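Local coordinates for armadillo repeat protein arm00016 (Synthetic construct, PDB 4D4E), which serves as a computationally designed armadillo repeat scaffold intended for modular recognition of peptides, at residues A160-I165 and V201-N206; Q16-L21 and A53-P58. All coordinates share one frame; numbering follows the deposited sequence.

Overall arrangement
The two contacts illustrate how an armadillo superhelix is built by stacking helices one layer after another. Contact 1 (160-165 with 201-206) joins two helices, its centre about 11 Å from the centre of the chain, while contact 2 (16-21 with 53-58) lies near the N-terminal end, its centre about 24 Å from that of the chain and on the opposite side. Their centres are about 34 Å apart and their nearest atoms about 18 Å, so the two do not touch; along the chain contact 2 closes before contact 1 opens. A bound glycerol, probably from the crystallisation liquor, lies about 3 Å from the side chain of Ala202 in contact 1.

Contact 1: residues A160-I165 and V201-N206; sequences AAIANI and VAAIAN
Ala163 and Ala203 meet almost backbone to backbone, because each side chain is a single methyl. The CB of Ala203 rests on the CA of Ala163 at 3.8 Å, and the two CB atoms are 4.1 Å apart. On one flank the CB of Ala202 approaches the CB of Ala163 at 4.4 Å; on another, Ile162 offers its CG2 branch to the CB of Ala203. Further along, Asn206 reaches across with its amide: CG lies anti to its own carbonyl carbon (chi1 -68°), which brings ND2 to 3.4 Å from the backbone O of Ala163. These small residues let segments 160-165 and 201-206, of helices 152-166 and 194-208, run nearly parallel, their axes 8.1 Å apart and crossing at 19°, the close stacking of successive layers expected in an armadillo solenoid. Asn164 and Asn206 recur 42 residues apart and are probably counterparts of the asparagines that hold the peptide backbone in natural armadillo proteins; ND2 of Asn164 is hydrogen-bonded to the O of Ala121. Around this pair, Leu185 of helix 182-187 packs on both Ile162 and Ala203, Leu143 of helix 140-146 also touches Ile162, and helix 110-124 lies against Ala161 and Ile165.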
# COMPACT_ATOMS: atom_id res chain seq x y z
N ALA A 160 -2.46 -5.29 2.87
CA ALA A 160 -1.00 -5.34 2.60
C ALA A 160 -0.34 -4.01 3.05
O ALA A 160 0.79 -3.99 3.64
CB ALA A 160 -0.73 -5.63 1.09
N ALA A 161 -1.06 -2.90 2.83
CA ALA A 161 -0.54 -1.58 3.29
C ALA A 161 -0.54 -1.52 4.82
O ALA A 161 0.40 -1.03 5.41
CB ALA A 161 -1.38 -0.43 2.68
N ILE A 162 -1.62 -1.97 5.45
CA ILE A 162 -1.72 -1.93 6.90
C ILE A 162 -0.67 -2.86 7.54
O ILE A 162 0.00 -2.46 8.49
CB ILE A 162 -3.11 -2.34 7.40
CG1 ILE A 162 -4.21 -1.34 6.95
CG2 ILE A 162 -3.08 -2.64 8.94
CD1 ILE A 162 -4.04 0.11 7.38
N ALA A 163 -0.52 -4.07 7.01
CA ALA A 163 0.56 -4.99 7.43
C ALA A 163 1.95 -4.28 7.36
O ALA A 163 2.74 -4.34 8.34
CB ALA A 163 0.56 -6.28 6.59
N ASN A 164 2.24 -3.65 6.21
CA ASN A 164 3.52 -2.95 6.02
C ASN A 164 3.73 -1.81 7.05
O ASN A 164 4.80 -1.66 7.59
CB ASN A 164 3.67 -2.39 4.61
CG ASN A 164 3.77 -3.47 3.58
OD1 ASN A 164 3.87 -4.61 3.93
ND2 ASN A 164 3.73 -3.12 2.29
N ILE A 165 2.69 -1.05 7.30
CA ILE A 165 2.75 -0.05 8.35
C ILE A 165 3.00 -0.68 9.77
O ILE A 165 3.86 -0.19 10.55
CB ILE A 165 1.51 0.88 8.30
CG1 ILE A 165 1.52 1.79 7.05
CG2 ILE A 165 1.51 1.84 9.48
CD1 ILE A 165 0.10 2.18 6.63
N VAL A 201 -2.96 -11.70 9.12
CA VAL A 201 -2.21 -12.42 10.12
C VAL A 201 -0.86 -11.73 10.29
O VAL A 201 -0.34 -11.63 11.38
CB VAL A 201 -1.98 -13.91 9.72
CG1 VAL A 201 -0.94 -14.54 10.62
CG2 VAL A 201 -3.27 -14.74 9.80
N ALA A 202 -0.23 -11.34 9.21
CA ALA A 202 1.09 -10.67 9.32
C ALA A 202 0.98 -9.37 10.15
O ALA A 202 1.77 -9.13 11.07
CB ALA A 202 1.63 -10.34 7.94
N ALA A 203 -0.03 -8.57 9.84
CA ALA A 203 -0.25 -7.29 10.55
C ALA A 203 -0.32 -7.53 12.05
O ALA A 203 0.38 -6.90 12.81
CB ALA A 203 -1.56 -6.69 10.08
N ILE A 204 -1.16 -8.48 12.43
CA ILE A 204 -1.43 -8.85 13.77
C ILE A 204 -0.21 -9.45 14.45
O ILE A 204 0.11 -9.06 15.57
CB ILE A 204 -2.68 -9.75 13.80
CG1 ILE A 204 -3.89 -8.90 13.47
CG2 ILE A 204 -2.83 -10.47 15.17
CD1 ILE A 204 -5.17 -9.68 13.55
N ALA A 205 0.52 -10.32 13.78
CA ALA A 205 1.83 -10.75 14.32
C ALA A 205 2.84 -9.57 14.59
O ALA A 205 3.56 -9.58 15.59
CB ALA A 205 2.45 -11.78 13.39
N ASN A 206 2.87 -8.58 13.71
CA ASN A 206 3.70 -7.36 13.95
C ASN A 206 3.33 -6.56 15.19
O ASN A 206 4.20 -6.12 15.94
CB ASN A 206 3.70 -6.42 12.72
CG ASN A 206 4.40 -7.01 11.54
OD1 ASN A 206 5.47 -7.59 11.69
ND2 ASN A 206 3.83 -6.83 10.32

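Contact 2: residues Q16-L21 and A53-P58; sequences QMVQQL and AGALSP
Val18 and Ala55 bring their CA atoms to 5.5 Å where helix 14-20 lies against the turn leading into helix 56-61, with Leu21 opposite Pro58 a little further on. The contact belongs to the N-terminal end of the armadillo solenoid, and its turn is a Schellman motif: Gly54, with a phi of 78°, leaves the preceding helix 44-52 and redirects the chain into the next. No hydrogen bond links the two segments, so apolar contacts do the joining.

Val18 carries most of them by dividing its branches between the turn and the first turn of helix 56-61. Because CG1 lies anti to the backbone N (chi1 163°), CG2 is left to face Ala53 and Ala55, 3.7 Å from the CB of Ala55 and 3.6 Å from the backbone O of Ala53. Both methyls border that O of Ala53; CG1 also reaches the ring of Pro58, and the two side chains pass at a slant. Leu21 meets the same proline with its CD1, its side chain roughly perpendicular to that of Pro58. Behind them, Leu36 of helix 26-40 packs against both Met17 and Leu21, while Met17 also meets Leu50 of helix 44-52; Asn22, whose ND2 is hydrogen-bonded to the O of Gln19, touches Pro58. The proline ring is thus met at two neighbouring carbons: its CG lies 4.0 Å from Val18 CG1, and its CB 4.2 Å from Leu21 CD1.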
# COMPACT_ATOMS: atom_id res chain seq x y z
N GLN A 16 12.56 12.79 -24.14
CA GLN A 16 11.49 12.98 -25.06
C GLN A 16 10.18 12.37 -24.52
O GLN A 16 9.09 13.01 -24.54
CB GLN A 16 11.88 12.31 -26.38
CG GLN A 16 11.01 12.68 -27.56
CD GLN A 16 10.44 14.08 -27.44
OE1 GLN A 16 9.26 14.27 -27.14
NE2 GLN A 16 11.29 15.07 -27.68
N MET A 17 10.25 11.15 -24.05
CA MET A 17 9.05 10.54 -23.51
C MET A 17 8.48 11.30 -22.29
O MET A 17 7.25 11.46 -22.16
CB MET A 17 9.32 9.10 -23.23
CG MET A 17 8.27 8.35 -22.45
SD MET A 17 9.11 6.93 -21.74
CE MET A 17 9.81 7.70 -20.27
N VAL A 18 9.36 11.74 -21.39
CA VAL A 18 8.94 12.54 -20.25
C VAL A 18 8.20 13.83 -20.64
O VAL A 18 7.17 14.18 -20.03
CB VAL A 18 10.13 12.92 -19.33
CG1 VAL A 18 9.76 14.09 -18.38
CG2 VAL A 18 10.61 11.68 -18.56
N GLN A 19 8.72 14.52 -21.65
CA GLN A 19 8.05 15.69 -22.19
C GLN A 19 6.61 15.39 -22.65
O GLN A 19 5.70 16.21 -22.45
CB GLN A 19 8.83 16.27 -23.36
CG GLN A 19 8.62 17.76 -23.47
CD GLN A 19 9.04 18.27 -24.83
OE1 GLN A 19 9.73 17.57 -25.58
NE2 GLN A 19 8.66 19.50 -25.16
N GLN A 20 6.41 14.22 -23.27
CA GLN A 20 5.11 13.84 -23.79
C GLN A 20 4.04 13.61 -22.73
O GLN A 20 2.86 13.70 -23.05
CB GLN A 20 5.21 12.62 -24.71
CG GLN A 20 5.96 12.94 -25.99
CD GLN A 20 6.35 11.70 -26.77
OE1 GLN A 20 6.25 10.57 -26.27
NE2 GLN A 20 6.79 11.89 -28.01
N LEU A 21 4.45 13.33 -21.48
CA LEU A 21 3.51 13.30 -20.34
C LEU A 21 2.79 14.64 -20.15
O LEU A 21 1.74 14.70 -19.53
CB LEU A 21 4.23 12.90 -19.03
CG LEU A 21 4.97 11.56 -19.03
CD1 LEU A 21 5.52 11.30 -17.65
CD2 LEU A 21 4.06 10.37 -19.47
N ALA A 53 15.75 11.05 -15.60
CA ALA A 53 15.21 11.79 -16.74
C ALA A 53 14.10 12.75 -16.27
O ALA A 53 13.42 13.37 -17.12
CB ALA A 53 14.69 10.84 -17.83
N GLY A 54 13.87 12.82 -14.94
CA GLY A 54 12.91 13.77 -14.38
C GLY A 54 11.46 13.34 -14.52
O GLY A 54 10.53 14.20 -14.43
N ALA A 55 11.24 12.03 -14.64
CA ALA A 55 9.85 11.53 -14.88
C ALA A 55 8.89 11.74 -13.69
O ALA A 55 7.65 11.87 -13.89
CB ALA A 55 9.84 10.05 -15.33
N LEU A 56 9.43 11.78 -12.45
CA LEU A 56 8.60 11.77 -11.26
C LEU A 56 7.61 12.92 -11.04
O LEU A 56 6.41 12.69 -10.83
CB LEU A 56 9.48 11.55 -9.99
CG LEU A 56 9.67 10.11 -9.55
CD1 LEU A 56 10.16 9.18 -10.61
CD2 LEU A 56 10.57 10.03 -8.31
N SER A 57 8.09 14.15 -11.12
CA SER A 57 7.13 15.28 -10.96
C SER A 57 6.03 15.21 -11.96
O SER A 57 4.88 15.29 -11.59
CB SER A 57 7.81 16.66 -11.02
OG SER A 57 7.80 17.13 -9.71
N PRO A 58 6.37 15.03 -13.25
CA PRO A 58 5.28 15.00 -14.25
C PRO A 58 4.29 13.81 -14.04
O PRO A 58 3.06 13.95 -14.24
CB PRO A 58 6.02 14.93 -15.61
CG PRO A 58 7.44 15.15 -15.35
CD PRO A 58 7.71 15.08 -13.86